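PDB 2PAJ: putative cytosine/guanine deaminase from Unidentified, which catalyses the zinc-dependent hydrolytic deamination of 2-amino-4-hydroxypteridines such as isoxanthopterin, releasing ammonium and the 2,4-dihydroxypteridine. Local coordinates for residues Arg33-Ile41 with Ile49-Glu58; Phe110-Arg120 with Phe147-Glu156. All coordinates share one frame; numbering follows the deposited sequence.

Contact 1: Arg33-Ile41 with Ile49-Glu58; sequences RVPGPDIRI and IGALAPRPGE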
loop_
_atom_site.group_PDB
_atom_site.type_symbol
_atom_site.label_atom_id
_atom_site.label_comp_id
_atom_site.label_asym_id
_atom_site.label_seq_id
_atom_site.Cartn_x
_atom_site.Cartn_y
_atom_site.Cartn_z
ATOM N N ARG A 33 5.331 21.374 -2.405
ATOM C CA ARG A 33 4.292 22.103 -1.706
ATOM C C ARG A 33 3.849 23.189 -2.659
ATOM O O ARG A 33 4.672 23.864 -3.280
ATOM C CB ARG A 33 4.846 22.737 -0.437
ATOM C CG ARG A 33 3.803 23.399 0.425
ATOM C CD ARG A 33 4.468 24.256 1.473
ATOM N NE ARG A 33 3.544 24.702 2.507
ATOM C CZ ARG A 33 3.720 24.471 3.801
ATOM N NH1 ARG A 33 4.786 23.796 4.225
ATOM N NH2 ARG A 33 2.829 24.920 4.669
ATOM N N VAL A 34 2.548 23.358 -2.802
ATOM C CA VAL A 34 2.076 24.388 -3.695
ATOM C C VAL A 34 1.334 25.445 -2.916
ATOM O O VAL A 34 0.185 25.265 -2.523
ATOM C CB VAL A 34 1.151 23.823 -4.782
ATOM C CG1 VAL A 34 -0.014 23.105 -4.153
ATOM C CG2 VAL A 34 0.646 24.942 -5.661
ATOM N N PRO A 35 2.015 26.547 -2.605
ATOM C CA PRO A 35 1.205 27.520 -1.867
ATOM C C PRO A 35 0.093 27.963 -2.828
ATOM O O PRO A 35 0.352 28.628 -3.840
ATOM C CB PRO A 35 2.224 28.619 -1.517
ATOM C CG PRO A 35 3.495 27.790 -1.263
ATOM C CD PRO A 35 3.462 26.810 -2.441
ATOM N N GLY A 36 -1.121 27.517 -2.515
ATOM C CA GLY A 36 -2.308 27.810 -3.309
ATOM C C GLY A 36 -3.394 27.541 -2.305
ATOM O O GLY A 36 -3.070 26.927 -1.288
ATOM N N PRO A 37 -4.654 27.969 -2.501
ATOM C CA PRO A 37 -5.579 27.622 -1.410
ATOM C C PRO A 37 -6.752 26.672 -1.675
ATOM O O PRO A 37 -7.079 25.858 -0.814
ATOM C CB PRO A 37 -6.052 28.987 -0.930
ATOM C CG PRO A 37 -6.222 29.707 -2.220
ATOM C CD PRO A 37 -5.034 29.258 -3.102
ATOM N N ASP A 38 -7.398 26.772 -2.836
ATOM C CA ASP A 38 -8.541 25.894 -3.114
ATOM C C ASP A 38 -8.226 24.830 -4.152
ATOM O O ASP A 38 -7.200 24.897 -4.832
ATOM C CB ASP A 38 -9.761 26.696 -3.603
ATOM C CG ASP A 38 -10.026 27.938 -2.773
ATOM O OD1 ASP A 38 -9.770 29.049 -3.288
ATOM O OD2 ASP A 38 -10.483 27.805 -1.613
ATOM N N ILE A 39 -9.126 23.852 -4.266
ATOM C CA ILE A 39 -8.985 22.764 -5.233
ATOM C C ILE A 39 -10.330 22.328 -5.806
ATOM O O ILE A 39 -11.243 21.966 -5.063
ATOM C CB ILE A 39 -8.323 21.532 -4.608
ATOM C CG1 ILE A 39 -6.956 21.908 -4.027
ATOM C CG2 ILE A 39 -8.169 20.436 -5.666
ATOM C CD1 ILE A 39 -6.274 20.785 -3.296
ATOM N N ARG A 40 -10.440 22.368 -7.132
ATOM C CA ARG A 40 -11.667 21.965 -7.815
ATOM C C ARG A 40 -11.541 20.554 -8.387
ATOM O O ARG A 40 -10.540 20.200 -8.999
ATOM C CB ARG A 40 -12.015 22.953 -8.938
ATOM C CG ARG A 40 -13.201 22.525 -9.793
ATOM C CD ARG A 40 -13.818 23.665 -10.605
ATOM N NE ARG A 40 -14.839 24.383 -9.843
ATOM C CZ ARG A 40 -14.618 25.516 -9.185
ATOM N NH1 ARG A 40 -13.408 26.057 -9.207
ATOM N NH2 ARG A 40 -15.600 26.104 -8.505
ATOM N N ILE A 41 -12.569 19.747 -8.174
ATOM C CA ILE A 41 -12.578 18.382 -8.664
ATOM C C ILE A 41 -13.792 18.155 -9.560
ATOM O O ILE A 41 -14.928 18.449 -9.170
ATOM C CB ILE A 41 -12.659 17.369 -7.490
ATOM C CG1 ILE A 41 -11.419 17.489 -6.603
ATOM C CG2 ILE A 41 -12.831 15.944 -8.030
ATOM C CD1 ILE A 41 -11.521 16.704 -5.299
ATOM N N ILE A 49 -6.096 24.239 -9.193
ATOM C CA ILE A 49 -5.501 24.507 -7.902
ATOM C C ILE A 49 -5.126 25.984 -7.709
ATOM O O ILE A 49 -4.457 26.588 -8.553
ATOM C CB ILE A 49 -4.245 23.646 -7.710
ATOM C CG1 ILE A 49 -4.603 22.168 -7.867
ATOM C CG2 ILE A 49 -3.648 23.897 -6.335
ATOM C CD1 ILE A 49 -3.396 21.255 -8.026
ATOM N N GLY A 50 -5.587 26.560 -6.599
ATOM C CA GLY A 50 -5.246 27.932 -6.258
ATOM C C GLY A 50 -6.161 29.075 -6.634
ATOM O O GLY A 50 -6.288 29.425 -7.805
ATOM N N ALA A 51 -6.798 29.672 -5.638
ATOM C CA ALA A 51 -7.666 30.825 -5.868
ATOM C C ALA A 51 -8.806 30.578 -6.852
ATOM O O ALA A 51 -8.809 31.132 -7.941
ATOM C CB ALA A 51 -6.820 32.001 -6.339
ATOM N N LEU A 52 -9.784 29.774 -6.442
ATOM C CA LEU A 52 -10.937 29.422 -7.272
ATOM C C LEU A 52 -12.251 29.933 -6.672
ATOM O O LEU A 52 -12.493 29.811 -5.470
ATOM C CB LEU A 52 -11.009 27.902 -7.407
ATOM C CG LEU A 52 -9.668 27.188 -7.581
ATOM C CD1 LEU A 52 -9.821 25.733 -7.203
ATOM C CD2 LEU A 52 -9.178 27.347 -9.015
ATOM N N ALA A 53 -13.101 30.511 -7.511
ATOM C CA ALA A 53 -14.387 31.029 -7.045
ATOM C C ALA A 53 -15.446 29.927 -7.133
ATOM O O ALA A 53 -15.544 29.221 -8.137
ATOM C CB ALA A 53 -14.803 32.243 -7.880
ATOM N N PRO A 54 -16.244 29.757 -6.073
ATOM C CA PRO A 54 -17.276 28.717 -6.089
ATOM C C PRO A 54 -18.218 28.812 -7.280
ATOM O O PRO A 54 -18.374 29.874 -7.883
ATOM C CB PRO A 54 -17.987 28.913 -4.751
ATOM C CG PRO A 54 -17.755 30.370 -4.446
ATOM C CD PRO A 54 -16.318 30.555 -4.840
ATOM N N ARG A 55 -18.831 27.684 -7.623
ATOM C CA ARG A 55 -19.772 27.635 -8.738
ATOM C C ARG A 55 -21.169 27.254 -8.273
ATOM O O ARG A 55 -21.346 26.527 -7.283
ATOM C CB ARG A 55 -19.304 26.647 -9.799
ATOM C CG ARG A 55 -18.121 27.144 -10.555
ATOM C CD ARG A 55 -17.561 26.071 -11.438
ATOM N NE ARG A 55 -16.327 26.513 -12.071
ATOM C CZ ARG A 55 -15.593 25.748 -12.869
ATOM N NH1 ARG A 55 -15.978 24.502 -13.127
ATOM N NH2 ARG A 55 -14.476 26.227 -13.405
ATOM N N PRO A 56 -22.186 27.740 -8.989
ATOM C CA PRO A 56 -23.556 27.417 -8.600
ATOM C C PRO A 56 -23.812 25.919 -8.551
ATOM O O PRO A 56 -23.391 25.180 -9.443
ATOM C CB PRO A 56 -24.389 28.132 -9.662
ATOM C CG PRO A 56 -23.459 28.190 -10.861
ATOM C CD PRO A 56 -22.146 28.536 -10.231
ATOM N N GLY A 57 -24.492 25.492 -7.488
ATOM C CA GLY A 57 -24.840 24.094 -7.306
ATOM C C GLY A 57 -23.668 23.155 -7.098
ATOM O O GLY A 57 -23.847 21.937 -7.025
ATOM N N GLU A 58 -22.463 23.706 -7.007
ATOM C CA GLU A 58 -21.276 22.890 -6.810
ATOM C C GLU A 58 -21.142 22.466 -5.350
ATOM O O GLU A 58 -21.602 23.166 -4.448
ATOM C CB GLU A 58 -20.050 23.682 -7.242
ATOM C CG GLU A 58 -18.763 22.904 -7.208
ATOM C CD GLU A 58 -17.587 23.756 -7.620
ATOM O OE1 GLU A 58 -17.299 24.739 -6.897
ATOM O OE2 GLU A 58 -16.962 23.450 -8.663
#
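R40 and E58 form the salt bridge of this contact: R40 NE gives its hydrogen to the syn lone pair of E58 OE2 at 2.6 Å, and R40 NH2 makes a weak bond to E58 OE1. R40 NH2 also reaches A53 O (3.1 Å), approaching from above that carbonyl's plane. The R40 side chain starts anti to its backbone N and then bends at chi3 (-88°), which turns the guanidinium toward the 53-58 loop. There the guanidinium of R55 lies flat on one face of it, centres 3.8 Å apart and planes at 19°. E58 OE2 also bonds S11 OG on the neighbouring strand 11-15.

Farther along, D38 holds the start of the loop that follows strand 45-49. D38 O takes G50 N in a nearly straight bond of 2.9 Å, and D38 OD1 takes L52 N at 3.2 Å on the anti side, while OD2 is held by N16 N. I39 and I49 make an antiparallel, non-hydrogen-bonded pair at the end of the strand 39-42/45-49 hairpin.

Packing is modest. L52 CD1 settles 3.7 Å from D38 CB and close to the backbone N of R40, and V34 CG1 touches I49 CG2.

Stacking of two like charges is tolerable here probably because the carboxylate of E58 offsets them. R40 holds the 53-58 end of the loop and D38 its 50-52 end.

Contact 2: Phe110-Arg120 with Phe147-Glu156; sequences FDERRFRLAAR and FDSSAILFEE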
loop_
_atom_site.group_PDB
_atom_site.type_symbol
_atom_site.label_atom_id
_atom_site.label_comp_id
_atom_site.label_asym_id
_atom_site.label_seq_id
_atom_site.Cartn_x
_atom_site.Cartn_y
_atom_site.Cartn_z
ATOM N N PHE A 110 -7.706 -20.003 8.839
ATOM C CA PHE A 110 -8.498 -18.984 8.161
ATOM C C PHE A 110 -9.528 -19.580 7.214
ATOM O O PHE A 110 -9.249 -20.543 6.506
ATOM C CB PHE A 110 -7.580 -17.999 7.432
ATOM C CG PHE A 110 -6.984 -16.967 8.348
ATOM C CD1 PHE A 110 -5.921 -17.290 9.185
ATOM C CD2 PHE A 110 -7.550 -15.702 8.439
ATOM C CE1 PHE A 110 -5.439 -16.379 10.100
ATOM C CE2 PHE A 110 -7.084 -14.782 9.345
ATOM C CZ PHE A 110 -6.019 -15.118 10.187
ATOM N N ASP A 111 -10.729 -19.010 7.225
ATOM C CA ASP A 111 -11.813 -19.499 6.381
ATOM C C ASP A 111 -12.497 -18.332 5.666
ATOM O O ASP A 111 -11.919 -17.261 5.504
ATOM C CB ASP A 111 -12.831 -20.256 7.243
ATOM C CG ASP A 111 -13.766 -19.324 8.014
ATOM O OD1 ASP A 111 -13.301 -18.263 8.474
ATOM O OD2 ASP A 111 -14.967 -19.652 8.173
ATOM N N GLU A 112 -13.727 -18.557 5.232
ATOM C CA GLU A 112 -14.518 -17.538 4.545
ATOM C C GLU A 112 -14.641 -16.290 5.415
ATOM O O GLU A 112 -13.991 -15.269 5.189
ATOM C CB GLU A 112 -15.919 -18.105 4.266
ATOM C CG GLU A 112 -16.934 -17.111 3.731
ATOM C CD GLU A 112 -16.510 -16.527 2.400
ATOM O OE1 GLU A 112 -15.674 -17.165 1.720
ATOM O OE2 GLU A 112 -17.018 -15.443 2.028
ATOM N N ARG A 113 -15.506 -16.416 6.414
ATOM C CA ARG A 113 -15.812 -15.376 7.377
ATOM C C ARG A 113 -14.571 -14.661 7.889
ATOM O O ARG A 113 -14.462 -13.434 7.804
ATOM C CB ARG A 113 -16.573 -16.005 8.549
ATOM C CG ARG A 113 -16.818 -15.072 9.713
ATOM C CD ARG A 113 -18.036 -14.179 9.458
ATOM N NE ARG A 113 -17.910 -12.877 10.125
ATOM C CZ ARG A 113 -17.299 -11.811 9.603
ATOM N NH1 ARG A 113 -16.752 -11.868 8.386
ATOM N NH2 ARG A 113 -17.219 -10.688 10.311
ATOM N N ARG A 114 -13.639 -15.442 8.423
ATOM C CA ARG A 114 -12.413 -14.906 8.981
ATOM C C ARG A 114 -11.539 -14.111 8.034
ATOM O O ARG A 114 -11.186 -12.969 8.336
ATOM C CB ARG A 114 -11.615 -16.037 9.636
ATOM C CG ARG A 114 -12.288 -16.533 10.907
ATOM C CD ARG A 114 -11.590 -17.726 11.528
ATOM N NE ARG A 114 -12.245 -18.135 12.767
ATOM C CZ ARG A 114 -11.961 -19.247 13.437
ATOM N NH1 ARG A 114 -11.028 -20.077 12.992
ATOM N NH2 ARG A 114 -12.609 -19.525 14.559
ATOM N N PHE A 115 -11.191 -14.693 6.892
ATOM C CA PHE A 115 -10.345 -13.993 5.932
ATOM C C PHE A 115 -10.960 -12.638 5.626
ATOM O O PHE A 115 -10.277 -11.618 5.578
ATOM C CB PHE A 115 -10.233 -14.785 4.632
ATOM C CG PHE A 115 -9.242 -14.207 3.655
ATOM C CD1 PHE A 115 -7.879 -14.413 3.826
ATOM C CD2 PHE A 115 -9.667 -13.446 2.581
ATOM C CE1 PHE A 115 -6.959 -13.876 2.957
ATOM C CE2 PHE A 115 -8.753 -12.897 1.697
ATOM C CZ PHE A 115 -7.392 -13.113 1.883
ATOM N N ARG A 116 -12.269 -12.644 5.430
ATOM C CA ARG A 116 -13.020 -11.433 5.114
ATOM C C ARG A 116 -12.932 -10.363 6.209
ATOM O O ARG A 116 -12.856 -9.167 5.917
ATOM C CB ARG A 116 -14.476 -11.822 4.877
ATOM C CG ARG A 116 -15.330 -10.741 4.290
ATOM C CD ARG A 116 -16.268 -11.378 3.306
ATOM N NE ARG A 116 -16.342 -10.612 2.073
ATOM C CZ ARG A 116 -16.681 -11.134 0.901
ATOM N NH1 ARG A 116 -16.973 -12.431 0.809
ATOM N NH2 ARG A 116 -16.732 -10.359 -0.177
ATOM N N LEU A 117 -12.954 -10.810 7.462
ATOM C CA LEU A 117 -12.882 -9.921 8.605
ATOM C C LEU A 117 -11.509 -9.269 8.714
ATOM O O LEU A 117 -11.406 -8.059 8.891
ATOM C CB LEU A 117 -13.173 -10.694 9.886
ATOM C CG LEU A 117 -13.276 -9.858 11.160
ATOM C CD1 LEU A 117 -14.556 -9.013 11.138
ATOM C CD2 LEU A 117 -13.270 -10.790 12.355
ATOM N N ALA A 118 -10.459 -10.078 8.609
ATOM C CA ALA A 118 -9.092 -9.579 8.695
ATOM C C ALA A 118 -8.835 -8.506 7.643
ATOM O O ALA A 118 -8.217 -7.476 7.919
ATOM C CB ALA A 118 -8.110 -10.726 8.512
ATOM N N ALA A 119 -9.313 -8.764 6.432
ATOM C CA ALA A 119 -9.148 -7.851 5.316
ATOM C C ALA A 119 -9.892 -6.572 5.595
ATOM O O ALA A 119 -9.353 -5.481 5.399
ATOM C CB ALA A 119 -9.673 -8.486 4.044
ATOM N N ARG A 120 -11.133 -6.697 6.056
ATOM C CA ARG A 120 -11.926 -5.515 6.351
ATOM C C ARG A 120 -11.217 -4.662 7.400
ATOM O O ARG A 120 -10.996 -3.473 7.195
ATOM C CB ARG A 120 -13.329 -5.909 6.820
ATOM C CG ARG A 120 -14.295 -4.730 6.904
ATOM C CD ARG A 120 -15.740 -5.216 6.913
ATOM N NE ARG A 120 -16.715 -4.161 7.206
ATOM C CZ ARG A 120 -16.910 -3.079 6.456
ATOM N NH1 ARG A 120 -16.197 -2.898 5.356
ATOM N NH2 ARG A 120 -17.817 -2.178 6.809
ATOM N N PHE A 147 -12.643 -21.117 -0.485
ATOM C CA PHE A 147 -13.058 -19.741 -0.741
ATOM C C PHE A 147 -12.096 -19.004 -1.667
ATOM O O PHE A 147 -10.926 -19.370 -1.798
ATOM C CB PHE A 147 -13.210 -18.986 0.580
ATOM C CG PHE A 147 -11.956 -18.924 1.375
ATOM C CD1 PHE A 147 -11.069 -17.873 1.209
ATOM C CD2 PHE A 147 -11.646 -19.929 2.270
ATOM C CE1 PHE A 147 -9.888 -17.819 1.921
ATOM C CE2 PHE A 147 -10.473 -19.897 2.991
ATOM C CZ PHE A 147 -9.583 -18.833 2.819
ATOM N N ASP A 148 -12.613 -17.972 -2.326
ATOM C CA ASP A 148 -11.809 -17.179 -3.240
ATOM C C ASP A 148 -11.234 -15.940 -2.533
ATOM O O ASP A 148 -11.908 -14.907 -2.399
ATOM C CB ASP A 148 -12.644 -16.750 -4.450
ATOM C CG ASP A 148 -11.787 -16.183 -5.549
ATOM O OD1 ASP A 148 -10.601 -15.953 -5.255
ATOM O OD2 ASP A 148 -12.272 -15.970 -6.680
ATOM N N SER A 149 -9.994 -16.060 -2.070
ATOM C CA SER A 149 -9.307 -14.965 -1.390
ATOM C C SER A 149 -9.343 -13.704 -2.247
ATOM O O SER A 149 -9.824 -12.649 -1.824
ATOM C CB SER A 149 -7.857 -15.346 -1.141
ATOM O OG SER A 149 -7.813 -16.480 -0.310
ATOM N N SER A 150 -8.826 -13.826 -3.461
ATOM C CA SER A 150 -8.787 -12.709 -4.371
ATOM C C SER A 150 -10.151 -12.040 -4.504
ATOM O O SER A 150 -10.254 -10.812 -4.425
ATOM C CB SER A 150 -8.286 -13.192 -5.718
ATOM O OG SER A 150 -7.055 -13.869 -5.548
ATOM N N ALA A 151 -11.197 -12.836 -4.698
ATOM C CA ALA A 151 -12.543 -12.293 -4.833
ATOM C C ALA A 151 -12.872 -11.420 -3.631
ATOM O O ALA A 151 -13.248 -10.261 -3.769
ATOM C CB ALA A 151 -13.546 -13.423 -4.930
ATOM N N ILE A 152 -12.733 -12.005 -2.453
ATOM C CA ILE A 152 -13.021 -11.322 -1.205
ATOM C C ILE A 152 -12.256 -10.001 -1.045
ATOM O O ILE A 152 -12.840 -8.977 -0.669
ATOM C CB ILE A 152 -12.704 -12.255 -0.012
ATOM C CG1 ILE A 152 -13.601 -13.500 -0.082
ATOM C CG2 ILE A 152 -12.881 -11.507 1.288
ATOM C CD1 ILE A 152 -13.159 -14.632 0.815
ATOM N N LEU A 153 -10.957 -10.023 -1.338
ATOM C CA LEU A 153 -10.138 -8.829 -1.213
ATOM C C LEU A 153 -10.637 -7.680 -2.091
ATOM O O LEU A 153 -10.732 -6.541 -1.617
ATOM C CB LEU A 153 -8.677 -9.149 -1.531
ATOM C CG LEU A 153 -7.879 -9.910 -0.464
ATOM C CD1 LEU A 153 -6.427 -10.078 -0.891
ATOM C CD2 LEU A 153 -7.940 -9.157 0.836
ATOM N N PHE A 154 -10.957 -7.961 -3.356
ATOM C CA PHE A 154 -11.459 -6.922 -4.261
ATOM C C PHE A 154 -12.848 -6.444 -3.821
ATOM O O PHE A 154 -13.199 -5.276 -3.967
ATOM C CB PHE A 154 -11.530 -7.447 -5.702
ATOM C CG PHE A 154 -10.220 -7.395 -6.440
ATOM C CD1 PHE A 154 -9.649 -6.179 -6.794
ATOM C CD2 PHE A 154 -9.561 -8.565 -6.782
ATOM C CE1 PHE A 154 -8.428 -6.130 -7.486
ATOM C CE2 PHE A 154 -8.353 -8.545 -7.467
ATOM C CZ PHE A 154 -7.775 -7.325 -7.826
ATOM N N GLU A 155 -13.636 -7.354 -3.275
ATOM C CA GLU A 155 -14.973 -7.011 -2.829
ATOM C C GLU A 155 -14.895 -6.009 -1.695
ATOM O O GLU A 155 -15.529 -4.953 -1.735
ATOM C CB GLU A 155 -15.720 -8.267 -2.365
ATOM C CG GLU A 155 -16.047 -9.223 -3.506
ATOM C CD GLU A 155 -16.681 -10.515 -3.034
ATOM O OE1 GLU A 155 -17.824 -10.468 -2.524
ATOM O OE2 GLU A 155 -16.036 -11.581 -3.166
ATOM N N GLU A 156 -14.099 -6.342 -0.688
ATOM C CA GLU A 156 -13.939 -5.481 0.469
ATOM C C GLU A 156 -13.371 -4.112 0.112
ATOM O O GLU A 156 -13.885 -3.084 0.552
ATOM C CB GLU A 156 -13.055 -6.180 1.509
ATOM C CG GLU A 156 -13.720 -7.396 2.119
ATOM C CD GLU A 156 -15.106 -7.076 2.671
ATOM O OE1 GLU A 156 -15.211 -6.203 3.563
ATOM O OE2 GLU A 156 -16.093 -7.685 2.205
#
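Apolar packing centres on F115, which points from helix 112-120 into the groove beside helix 149-156. With CG anti to the backbone N (chi1 -173°), its ring meets I152 at the edge, where F115 CD2 lies 4.0 Å from I152 CG2. L153 CG lies near the same plane, 3.8 Å from F115 CE2, while S149 OG sits over one face, fixed there by its bond to V140 O. A119 CB extends the seam to L153 CD2 (3.7 Å).

The second aromatic, F147, precedes helix 149-156 and lies across the start of the other helix. One ring face rests on the backbone of D111, and F147 CE1 approaches F115 CG at 4.1 Å; the two rings are inclined at 37°, an oblique pair.

Charged groups flank the hydrophobic seam. R116 NE bonds E156 OE2 at 2.9 Å, nearly straight and in the guanidinium plane, although the oxygen is met from above its own carboxylate plane. R116 NH2 faces E155, a salt bridge whose exact geometry is doubtful, and NH1 makes a weak bond to E112 OE2 within its own helix. I152 lies against one face of this guanidinium. E156 OE1 also has a long ion pair with R120 NH1.

Aspartate N-caps begin both helices: D111 OD1 accepts from R114 N, and D148 OD1 weakly from A151 N.

The axes of segments 112-120 and 149-156 come within 9.7 Å and cross at -38°, as neighbouring helices of the TIM barrel's outer layer, following strands 67-73 and 131-136; L153 reaches on to strand 163-168. R116 is bonded firmly to E156, weakly to E112 and, less surely, to E155; its positive charge would probably favour the ionised form of the buried E156.

Contact 1 belongs to the small beta-sheet region at the periphery, partly buried and away from the annotated sites, whereas contact 2 is a buried helix pair in the outer layer of the TIM barrel, closer to the zinc centre. Their centres are about 39 Å apart, they share no secondary-structure element, and contact 1 is complete along the chain before contact 2 opens. Each relies on an arginine paired with glutamate, but in different settings: in 33-41/49-58 the arginine joins a strand to an irregular loop, with one backbone bond and an aspartate side chain completing the polar set, while in 110-120/147-156 it borders an aromatic and aliphatic seam with no backbone-to-backbone bonds between the helices.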